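Long-range contacts in fibronectin type III domain-containing protein (Simiduia agarivorans, PDB 6P2K), which probably hydrolyses xyloglucan or related beta-glucans, as a glycoside hydrolase of family 74 built on seven-bladed beta-propellers: residues G291-F297 with F308-W314; I453-W457 with D538-D544; A502-L506 with T551-T555. All coordinates share one frame; numbering follows the deposited sequence.

Interaction 1: G291-F297 with F308-W314; sequences GLYEGTF and FYWEKIW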
loop_
_atom_site.group_PDB
_atom_site.type_symbol
_atom_site.label_atom_id
_atom_site.label_comp_id
_atom_site.label_asym_id
_atom_site.label_seq_id
_atom_site.Cartn_x
_atom_site.Cartn_y
_atom_site.Cartn_z
ATOM N N GLY B 291 -30.552 -0.350 -31.194
ATOM C CA GLY B 291 -30.708 1.078 -31.381
ATOM C C GLY B 291 -31.979 1.419 -32.137
ATOM O O GLY B 291 -33.025 0.808 -31.903
ATOM N N LEU B 292 -31.898 2.372 -33.061
ATOM C CA LEU B 292 -33.081 2.867 -33.750
ATOM C C LEU B 292 -32.711 3.273 -35.172
ATOM O O LEU B 292 -31.682 3.915 -35.394
ATOM C CB LEU B 292 -33.692 4.050 -32.989
ATOM C CG LEU B 292 -34.939 4.740 -33.539
ATOM C CD1 LEU B 292 -36.089 3.755 -33.677
ATOM C CD2 LEU B 292 -35.328 5.893 -32.623
ATOM N N TYR B 293 -33.556 2.891 -36.126
ATOM C CA TYR B 293 -33.323 3.155 -37.540
ATOM C C TYR B 293 -34.168 4.326 -38.025
ATOM O O TYR B 293 -35.328 4.480 -37.628
ATOM C CB TYR B 293 -33.662 1.933 -38.398
ATOM C CG TYR B 293 -32.641 0.818 -38.399
ATOM C CD1 TYR B 293 -31.463 0.924 -39.131
ATOM C CD2 TYR B 293 -32.879 -0.359 -37.704
ATOM C CE1 TYR B 293 -30.541 -0.107 -39.148
ATOM C CE2 TYR B 293 -31.967 -1.391 -37.715
ATOM C CZ TYR B 293 -30.801 -1.261 -38.437
ATOM O OH TYR B 293 -29.894 -2.294 -38.446
ATOM N N GLU B 294 -33.586 5.136 -38.904
ATOM C CA GLU B 294 -34.339 6.064 -39.737
ATOM C C GLU B 294 -34.055 5.734 -41.195
ATOM O O GLU B 294 -32.891 5.652 -41.603
ATOM C CB GLU B 294 -33.986 7.523 -39.441
ATOM C CG GLU B 294 -34.757 8.510 -40.320
ATOM C CD GLU B 294 -34.616 9.950 -39.864
ATOM O OE1 GLU B 294 -33.469 10.417 -39.695
ATOM O OE2 GLU B 294 -35.657 10.614 -39.673
ATOM N N GLY B 295 -35.112 5.530 -41.970
ATOM C CA GLY B 295 -34.996 5.203 -43.377
ATOM C C GLY B 295 -35.438 6.363 -44.246
ATOM O O GLY B 295 -36.359 7.103 -43.895
ATOM N N THR B 296 -34.770 6.522 -45.385
ATOM C CA THR B 296 -35.098 7.554 -46.357
ATOM C C THR B 296 -35.573 6.883 -47.637
ATOM O O THR B 296 -34.877 6.024 -48.183
ATOM C CB THR B 296 -33.892 8.455 -46.640
ATOM O OG1 THR B 296 -33.370 8.953 -45.403
ATOM C CG2 THR B 296 -34.293 9.628 -47.522
ATOM N N PHE B 297 -36.757 7.267 -48.104
ATOM C CA PHE B 297 -37.363 6.687 -49.297
ATOM C C PHE B 297 -37.637 7.800 -50.295
ATOM O O PHE B 297 -38.445 8.696 -50.025
ATOM C CB PHE B 297 -38.653 5.936 -48.956
ATOM C CG PHE B 297 -38.436 4.718 -48.102
ATOM C CD1 PHE B 297 -38.188 4.843 -46.743
ATOM C CD2 PHE B 297 -38.481 3.451 -48.654
ATOM C CE1 PHE B 297 -37.985 3.730 -45.953
ATOM C CE2 PHE B 297 -38.280 2.331 -47.868
ATOM C CZ PHE B 297 -38.032 2.473 -46.514
ATOM N N PHE B 308 -33.684 3.816 -51.667
ATOM C CA PHE B 308 -33.961 3.909 -50.242
ATOM C C PHE B 308 -32.748 3.406 -49.476
ATOM O O PHE B 308 -31.974 2.588 -49.980
ATOM C CB PHE B 308 -35.216 3.119 -49.847
ATOM C CG PHE B 308 -35.009 1.628 -49.776
ATOM C CD1 PHE B 308 -35.208 0.834 -50.892
ATOM C CD2 PHE B 308 -34.629 1.020 -48.587
ATOM C CE1 PHE B 308 -35.022 -0.537 -50.828
ATOM C CE2 PHE B 308 -34.438 -0.348 -48.520
ATOM C CZ PHE B 308 -34.637 -1.126 -49.642
ATOM N N TYR B 309 -32.596 3.903 -48.249
ATOM C CA TYR B 309 -31.532 3.441 -47.372
ATOM C C TYR B 309 -31.973 3.582 -45.923
ATOM O O TYR B 309 -32.808 4.428 -45.589
ATOM C CB TYR B 309 -30.219 4.204 -47.608
ATOM C CG TYR B 309 -30.301 5.708 -47.438
ATOM C CD1 TYR B 309 -30.800 6.516 -48.452
ATOM C CD2 TYR B 309 -29.855 6.321 -46.273
ATOM C CE1 TYR B 309 -30.866 7.892 -48.305
ATOM C CE2 TYR B 309 -29.918 7.695 -46.116
ATOM C CZ TYR B 309 -30.424 8.475 -47.135
ATOM O OH TYR B 309 -30.489 9.843 -46.983
ATOM N N TRP B 310 -31.411 2.729 -45.071
ATOM C CA TRP B 310 -31.652 2.760 -43.637
ATOM C C TRP B 310 -30.386 3.208 -42.922
ATOM O O TRP B 310 -29.278 2.810 -43.291
ATOM C CB TRP B 310 -32.082 1.388 -43.113
ATOM C CG TRP B 310 -33.433 0.948 -43.581
ATOM C CD1 TRP B 310 -33.703 0.104 -44.616
ATOM C CD2 TRP B 310 -34.699 1.317 -43.021
ATOM N NE1 TRP B 310 -35.060 -0.070 -44.742
ATOM C CE2 TRP B 310 -35.693 0.663 -43.773
ATOM C CE3 TRP B 310 -35.087 2.135 -41.957
ATOM C CZ2 TRP B 310 -37.053 0.804 -43.495
ATOM C CZ3 TRP B 310 -36.436 2.277 -41.686
ATOM C CH2 TRP B 310 -37.402 1.615 -42.450
ATOM N N GLU B 311 -30.555 4.035 -41.897
ATOM C CA GLU B 311 -29.441 4.561 -41.124
ATOM C C GLU B 311 -29.760 4.434 -39.644
ATOM O O GLU B 311 -30.885 4.711 -39.219
ATOM C CB GLU B 311 -29.167 6.024 -41.484
ATOM C CG GLU B 311 -28.233 6.749 -40.534
ATOM C CD GLU B 311 -28.119 8.225 -40.859
ATOM O OE1 GLU B 311 -27.216 8.892 -40.312
ATOM O OE2 GLU B 311 -28.936 8.718 -41.666
ATOM N N LYS B 312 -28.775 4.000 -38.863
ATOM C CA LYS B 312 -28.933 3.935 -37.416
ATOM C C LYS B 312 -28.715 5.328 -36.846
ATOM O O LYS B 312 -27.605 5.864 -36.904
ATOM C CB LYS B 312 -27.958 2.930 -36.809
ATOM C CG LYS B 312 -28.476 1.503 -36.800
ATOM C CD LYS B 312 -27.793 0.665 -35.736
ATOM C CE LYS B 312 -28.017 -0.817 -35.990
ATOM N NZ LYS B 312 -27.394 -1.664 -34.933
ATOM N N ILE B 313 -29.781 5.930 -36.310
ATOM C CA ILE B 313 -29.657 7.233 -35.662
ATOM C C ILE B 313 -29.393 7.105 -34.172
ATOM O O ILE B 313 -29.149 8.121 -33.502
ATOM C CB ILE B 313 -30.915 8.086 -35.917
ATOM C CG1 ILE B 313 -32.156 7.395 -35.347
ATOM C CG2 ILE B 313 -31.087 8.333 -37.408
ATOM C CD1 ILE B 313 -33.351 8.315 -35.221
ATOM N N TRP B 314 -29.423 5.885 -33.638
ATOM C CA TRP B 314 -29.127 5.586 -32.244
ATOM C C TRP B 314 -28.517 4.194 -32.224
ATOM O O TRP B 314 -28.997 3.301 -32.926
ATOM C CB TRP B 314 -30.397 5.645 -31.390
ATOM C CG TRP B 314 -30.174 5.874 -29.922
ATOM C CD1 TRP B 314 -29.020 6.274 -29.307
ATOM C CD2 TRP B 314 -31.148 5.712 -28.885
ATOM N NE1 TRP B 314 -29.220 6.368 -27.947
ATOM C CE2 TRP B 314 -30.519 6.029 -27.666
ATOM C CE3 TRP B 314 -32.493 5.325 -28.871
ATOM C CZ2 TRP B 314 -31.191 5.976 -26.448
ATOM C CZ3 TRP B 314 -33.157 5.272 -27.659
ATOM C CH2 TRP B 314 -32.505 5.598 -26.465
HETATM O O HOH W 1 -31.807 10.065 -41.902
#
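Residues 292-297 and 308-312 run antiparallel, their axes at 154°, with Glu294-Glu311 and Thr296-Tyr309 as hydrogen-bonded pairs. Glu294 N bonds to Glu311 O at 2.8 Å. At the Leu292 end Ile313 and Trp314 both face this leucine, a classic beta bulge. Leu292 O accepts from Ile313 N at 2.9 Å and only weakly from Trp314 N. On the face that carries Tyr293, Phe297, Phe308 and Trp310, the lack of a side chain at Gly295 lets the Trp310 indole lie close. Gly295 CA packs near the rim of the indole, 3.4 Å from Trp310 CE3. Phe297 makes an offset edge-to-face contact on that same side, planes at 84°, with CZ 3.6 Å from Trp310 CZ2. Its ring is nearly parallel to that of Phe308 but slid well aside. The two strands form a hairpin, the third and fourth strands of a four-stranded antiparallel propeller blade. Tyr293 receives the aliphatic part of Lys312 against its ring, and its OH, bonded to Glu260 N, is 3.4 Å from Lys312 CE; the lysine NZ reaches Phe290 O and Glu260. On the opposite face Thr296 CB stands over the Tyr309 ring, 3.8 Å from its centroid. Chi1 of 58° places this ring, CG lying between backbone N and carbonyl carbon. Tyr236 of a second subunit meets the same tyrosine. The Glu294 carboxylate is held by Arg347, Tyr338 and Tyr369.

Interaction 2: I453-W457 with D538-D544; sequences IADAW and DIGRALD. With ZN (zinc ion), chain O; PE3 (3,6,9,12,15,18,21,24,27,30,33,36,39-tridecaoxahentetracontane-1,41-diol), chain V.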
loop_
_atom_site.group_PDB
_atom_site.type_symbol
_atom_site.label_atom_id
_atom_site.label_comp_id
_atom_site.label_asym_id
_atom_site.label_seq_id
_atom_site.Cartn_x
_atom_site.Cartn_y
_atom_site.Cartn_z
ATOM N N ILE B 453 -28.352 -5.879 7.088
ATOM C CA ILE B 453 -27.088 -5.340 7.588
ATOM C C ILE B 453 -26.607 -6.224 8.730
ATOM O O ILE B 453 -27.314 -6.393 9.730
ATOM C CB ILE B 453 -27.222 -3.882 8.058
ATOM C CG1 ILE B 453 -27.924 -3.026 7.000
ATOM C CG2 ILE B 453 -25.849 -3.306 8.400
ATOM C CD1 ILE B 453 -27.126 -2.834 5.723
ATOM N N ALA B 454 -25.399 -6.770 8.590
ATOM C CA ALA B 454 -24.777 -7.623 9.592
ATOM C C ALA B 454 -23.604 -6.892 10.249
ATOM O O ALA B 454 -23.410 -5.685 10.062
ATOM C CB ALA B 454 -24.332 -8.943 8.958
ATOM N N ASP B 455 -22.801 -7.639 11.008
ATOM C CA ASP B 455 -21.708 -7.068 11.792
ATOM C C ASP B 455 -20.493 -7.984 11.687
ATOM O O ASP B 455 -20.513 -9.104 12.206
ATOM C CB ASP B 455 -22.125 -6.889 13.250
ATOM C CG ASP B 455 -20.945 -6.680 14.169
ATOM O OD1 ASP B 455 -20.155 -5.756 13.902
ATOM O OD2 ASP B 455 -20.808 -7.437 15.153
ATOM N N ALA B 456 -19.436 -7.506 11.033
ATOM C CA ALA B 456 -18.202 -8.269 10.846
ATOM C C ALA B 456 -17.089 -7.610 11.657
ATOM O O ALA B 456 -16.455 -6.655 11.197
ATOM C CB ALA B 456 -17.836 -8.356 9.367
ATOM N N TRP B 457 -16.847 -8.135 12.858
ATOM C CA TRP B 457 -15.815 -7.614 13.755
ATOM C C TRP B 457 -15.999 -6.118 14.004
ATOM O O TRP B 457 -15.034 -5.353 14.052
ATOM C CB TRP B 457 -14.408 -7.889 13.216
ATOM C CG TRP B 457 -14.109 -9.316 12.845
ATOM C CD1 TRP B 457 -13.637 -9.760 11.642
ATOM C CD2 TRP B 457 -14.220 -10.476 13.682
ATOM N NE1 TRP B 457 -13.459 -11.120 11.675
ATOM C CE2 TRP B 457 -13.812 -11.586 12.914
ATOM C CE3 TRP B 457 -14.631 -10.686 15.005
ATOM C CZ2 TRP B 457 -13.802 -12.885 13.421
ATOM C CZ3 TRP B 457 -14.623 -11.979 15.507
ATOM C CH2 TRP B 457 -14.210 -13.062 14.714
ATOM N N ASP B 538 -20.787 -16.685 12.378
ATOM C CA ASP B 538 -20.102 -15.410 12.577
ATOM C C ASP B 538 -19.602 -14.953 11.215
ATOM O O ASP B 538 -18.698 -15.575 10.649
ATOM C CB ASP B 538 -18.951 -15.551 13.571
ATOM C CG ASP B 538 -18.333 -14.215 13.950
ATOM O OD1 ASP B 538 -17.934 -13.452 13.044
ATOM O OD2 ASP B 538 -18.245 -13.925 15.161
ATOM N N ILE B 539 -20.185 -13.873 10.691
ATOM C CA ILE B 539 -19.832 -13.443 9.345
ATOM C C ILE B 539 -18.429 -12.849 9.291
ATOM O O ILE B 539 -17.788 -12.878 8.234
ATOM C CB ILE B 539 -20.881 -12.453 8.808
ATOM C CG1 ILE B 539 -20.615 -12.156 7.330
ATOM C CG2 ILE B 539 -20.892 -11.173 9.641
ATOM C CD1 ILE B 539 -21.666 -11.312 6.682
ATOM N N GLY B 540 -17.921 -12.326 10.409
ATOM C CA GLY B 540 -16.532 -11.895 10.433
ATOM C C GLY B 540 -15.569 -13.046 10.203
ATOM O O GLY B 540 -14.606 -12.923 9.442
ATOM N N ARG B 541 -15.823 -14.183 10.854
ATOM C CA ARG B 541 -14.989 -15.363 10.643
ATOM C C ARG B 541 -15.077 -15.850 9.202
ATOM O O ARG B 541 -14.066 -16.234 8.603
ATOM C CB ARG B 541 -15.406 -16.467 11.614
ATOM C CG ARG B 541 -14.534 -17.703 11.579
ATOM C CD ARG B 541 -14.798 -18.572 12.797
ATOM N NE ARG B 541 -13.849 -19.676 12.904
ATOM C CZ ARG B 541 -14.189 -20.960 12.847
ATOM N NH1 ARG B 541 -15.460 -21.307 12.688
ATOM N NH2 ARG B 541 -13.258 -21.898 12.952
ATOM N N ALA B 542 -16.282 -15.843 8.626
ATOM C CA ALA B 542 -16.426 -16.219 7.223
ATOM C C ALA B 542 -15.637 -15.278 6.322
ATOM O O ALA B 542 -15.058 -15.707 5.316
ATOM C CB ALA B 542 -17.902 -16.226 6.830
ATOM N N LEU B 543 -15.596 -13.991 6.671
ATOM C CA LEU B 543 -14.802 -13.058 5.885
ATOM C C LEU B 543 -13.308 -13.256 6.124
ATOM O O LEU B 543 -12.508 -13.032 5.208
ATOM C CB LEU B 543 -15.235 -11.624 6.186
ATOM C CG LEU B 543 -16.589 -11.283 5.551
ATOM C CD1 LEU B 543 -17.242 -10.066 6.187
ATOM C CD2 LEU B 543 -16.435 -11.081 4.050
ATOM N N ASP B 544 -12.913 -13.685 7.330
ATOM C CA ASP B 544 -11.510 -14.020 7.574
ATOM C C ASP B 544 -11.042 -15.097 6.602
ATOM O O ASP B 544 -9.981 -14.971 5.980
ATOM C CB ASP B 544 -11.297 -14.463 9.036
ATOM C CG ASP B 544 -11.386 -13.303 10.015
ATOM O OD1 ASP B 544 -11.414 -12.138 9.566
ATOM O OD2 ASP B 544 -11.424 -13.560 11.236
HETATM ZN ZN ZN O . -10.357 -15.440 11.853
HETATM O O43 PE3 V . -21.187 -1.934 13.645
HETATM C C42 PE3 V . -22.394 -2.586 14.043
HETATM C C41 PE3 V . -23.309 -2.771 12.830
HETATM O O40 PE3 V . -24.502 -3.420 13.289
HETATM C C39 PE3 V . -25.429 -3.615 12.214
HETATM C C38 PE3 V . -26.669 -4.309 12.762
HETATM O O37 PE3 V . -27.273 -3.496 13.785
HETATM O O HOH W 2 -18.228 -10.440 13.378
HETATM O O HOH W 3 -10.557 -15.289 13.820
HETATM O O HOH W 4 -10.977 -17.343 11.105
#
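Asp538 lies over one face of the Trp457 indole, with OD1 4.1 Å from Trp457 CH2. Its helix, inserted between strands 532-536 and 555-559, packs on the end of strand 447-456 in the preceding propeller blade. As N-cap, its OD1 accepts from Arg541 N, from above the carboxylate plane, and weakly from Gly540 N. A water joins this OD1 to Asp455 O and Trp457 N. Ile539 CG2 reaches Asp455 O at 3.3 Å and packs on Ala454 and Ala456. Gly540 brings its CA over the five-membered ring of Trp457, 3.7 Å from the centroid, where a side chain would clash. Trp457 CG lies beside the backbone N (chi1 -52°), which turns the indole over Gly540. Leu543 CD1 touches Ala456 CB at 3.7 Å. Asp544 OD1 takes a weak bond from Trp457 NE1 at 3.1 Å, the carboxylate 17° from the ring plane. Asp544 OD2 binds a zinc ion at 2.2 Å, alongside two waters and Asp544 of a third subunit. Arg548 of that subunit bonds to OD2 and makes a cation-pi contact with Trp457. Metal and arginine probably offset the charge of the two carboxylates and so may allow them to meet across the subunit boundary.

Interaction 3: A502-L506 with T551-T555; sequences AKAGL and TLPVT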
loop_
_atom_site.group_PDB
_atom_site.type_symbol
_atom_site.label_atom_id
_atom_site.label_comp_id
_atom_site.label_asym_id
_atom_site.label_seq_id
_atom_site.Cartn_x
_atom_site.Cartn_y
_atom_site.Cartn_z
ATOM N N ALA B 502 -22.258 -24.598 -5.152
ATOM C CA ALA B 502 -22.540 -24.834 -3.734
ATOM C C ALA B 502 -21.350 -24.457 -2.849
ATOM O O ALA B 502 -20.904 -25.232 -2.000
ATOM C CB ALA B 502 -22.964 -26.286 -3.495
ATOM N N LYS B 503 -20.832 -23.251 -3.069
ATOM C CA LYS B 503 -19.741 -22.733 -2.254
ATOM C C LYS B 503 -20.131 -22.743 -0.781
ATOM O O LYS B 503 -21.278 -22.456 -0.426
ATOM C CB LYS B 503 -19.394 -21.316 -2.712
ATOM C CG LYS B 503 -18.334 -20.598 -1.899
ATOM C CD LYS B 503 -18.147 -19.180 -2.435
ATOM C CE LYS B 503 -16.968 -18.475 -1.786
ATOM N NZ LYS B 503 -15.672 -19.103 -2.178
ATOM N N ALA B 504 -19.173 -23.107 0.074
ATOM C CA ALA B 504 -19.355 -23.189 1.523
ATOM C C ALA B 504 -20.397 -24.225 1.928
ATOM O O ALA B 504 -20.865 -24.225 3.072
ATOM C CB ALA B 504 -19.714 -21.824 2.126
ATOM N N GLY B 505 -20.767 -25.124 1.019
ATOM C CA GLY B 505 -21.795 -26.094 1.334
ATOM C C GLY B 505 -23.211 -25.560 1.321
ATOM O O GLY B 505 -24.131 -26.287 1.707
ATOM N N LEU B 506 -23.417 -24.313 0.906
ATOM C CA LEU B 506 -24.767 -23.777 0.774
ATOM C C LEU B 506 -25.348 -24.203 -0.568
ATOM O O LEU B 506 -24.754 -23.904 -1.609
ATOM C CB LEU B 506 -24.757 -22.259 0.892
ATOM C CG LEU B 506 -26.116 -21.548 0.853
ATOM C CD1 LEU B 506 -26.935 -21.865 2.094
ATOM C CD2 LEU B 506 -25.928 -20.042 0.699
ATOM N N THR B 551 -12.645 -20.761 2.118
ATOM C CA THR B 551 -14.081 -20.712 2.351
ATOM C C THR B 551 -14.415 -21.440 3.641
ATOM O O THR B 551 -14.016 -22.591 3.829
ATOM C CB THR B 551 -14.859 -21.331 1.186
ATOM O OG1 THR B 551 -14.366 -20.801 -0.049
ATOM C CG2 THR B 551 -16.337 -21.003 1.314
ATOM N N LEU B 552 -15.130 -20.767 4.511
ATOM C CA LEU B 552 -15.646 -21.350 5.743
ATOM C C LEU B 552 -17.037 -21.917 5.492
ATOM O O LEU B 552 -17.905 -21.197 4.987
ATOM C CB LEU B 552 -15.712 -20.304 6.843
ATOM C CG LEU B 552 -16.267 -20.781 8.181
ATOM C CD1 LEU B 552 -15.210 -21.570 8.941
ATOM C CD2 LEU B 552 -16.756 -19.599 9.000
ATOM N N PRO B 553 -17.287 -23.188 5.811
ATOM C CA PRO B 553 -18.611 -23.765 5.551
ATOM C C PRO B 553 -19.703 -23.043 6.325
ATOM O O PRO B 553 -19.480 -22.533 7.425
ATOM C CB PRO B 553 -18.468 -25.218 6.023
ATOM C CG PRO B 553 -17.000 -25.488 5.983
ATOM C CD PRO B 553 -16.343 -24.186 6.341
ATOM N N VAL B 554 -20.894 -22.996 5.729
ATOM C CA VAL B 554 -22.082 -22.559 6.452
ATOM C C VAL B 554 -22.527 -23.710 7.343
ATOM O O VAL B 554 -21.982 -24.817 7.265
ATOM C CB VAL B 554 -23.213 -22.127 5.501
ATOM C CG1 VAL B 554 -22.757 -20.986 4.604
ATOM C CG2 VAL B 554 -23.690 -23.311 4.668
ATOM N N THR B 555 -23.513 -23.459 8.196
ATOM C CA THR B 555 -24.090 -24.480 9.058
ATOM C C THR B 555 -25.537 -24.722 8.653
ATOM O O THR B 555 -26.325 -23.777 8.565
ATOM C CB THR B 555 -24.031 -24.064 10.529
ATOM O OG1 THR B 555 -22.691 -23.684 10.872
ATOM C CG2 THR B 555 -24.484 -25.211 11.430
HETATM O O HOH W 5 -21.773 -26.857 5.164
#
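Ala504 O has three partners. Val554 N donates to Ala504 O at 2.9 Å, nearly straight at 164° and in the carbonyl plane. Pro553 CA adds a CA-H...O contact, 3.4 Å from the same Ala504 O. A water reaches Ala504 O weakly and also bonds to Val554 O, so it bridges the two loops beside the direct bond. Ala504 CB meets both Thr551 CG2, at 3.6 Å, and Leu552 O, at 3.4 Å. Val554 CG1 approaches the same methyl carbon. The other branch, Val554 CG2, comes to 4.1 Å from Leu506 CB. With chi1 at -59° the valine sets CG1 anti to its carbonyl carbon, and both branches touch the opposing loop.

The second polar link lies at the other end. Lys503 NZ donates to Thr551 OG1 at 3.0 Å. The lysine chain runs extended and then bends at chi4, 68°, which swings the amine round to the threonine. On the way its CG passes Thr551 CG2. Thr551 OG1 is also bonded to Ser380 O of a fourth subunit, and Lys503 packs on Thr382 there. A methionine in place of Lys503 would probably leave Thr551 OG1 without its charged donor and remove one of the two direct hydrogen bonds between these loops.

The loop 502-506 holds two overlapping turns, type II from Ala502 to Gly505 and type I' from Lys503 to Leu506. Ala504 and Gly505 both take left-handed backbone angles. The chain here leaves strand 493-496 of one blade for strand 511-516 of the next. Residues 551-555 lead into strand 555-559, the outermost of that second blade. The arrangement is that of a blade-to-blade linker packed on a loop of the following propeller blade.

How the interactions relate
Interaction 1 is buried, interaction 2 partly so, and interaction 3 lies at the surface. Interaction 1 stands apart, its centre about 55 Å from that of interaction 2. It joins neighbouring strands within one blade, through regular backbone bonds and aromatic packing. Interactions 2 and 3 are close, with centres about 14 Å apart, and meet where Arg541 and Ala542 pack on Leu552. Both join parts of adjacent blades: one sets a strand end against a helix, the other a linker against a loop. The helix and the loop 551-555 belong to the same connection, between strands 532-536 and 555-559. Interaction 2 relies on tryptophan, carboxylates and zinc. Interaction 3 relies on few bonds and small side chains. All three reach other subunits.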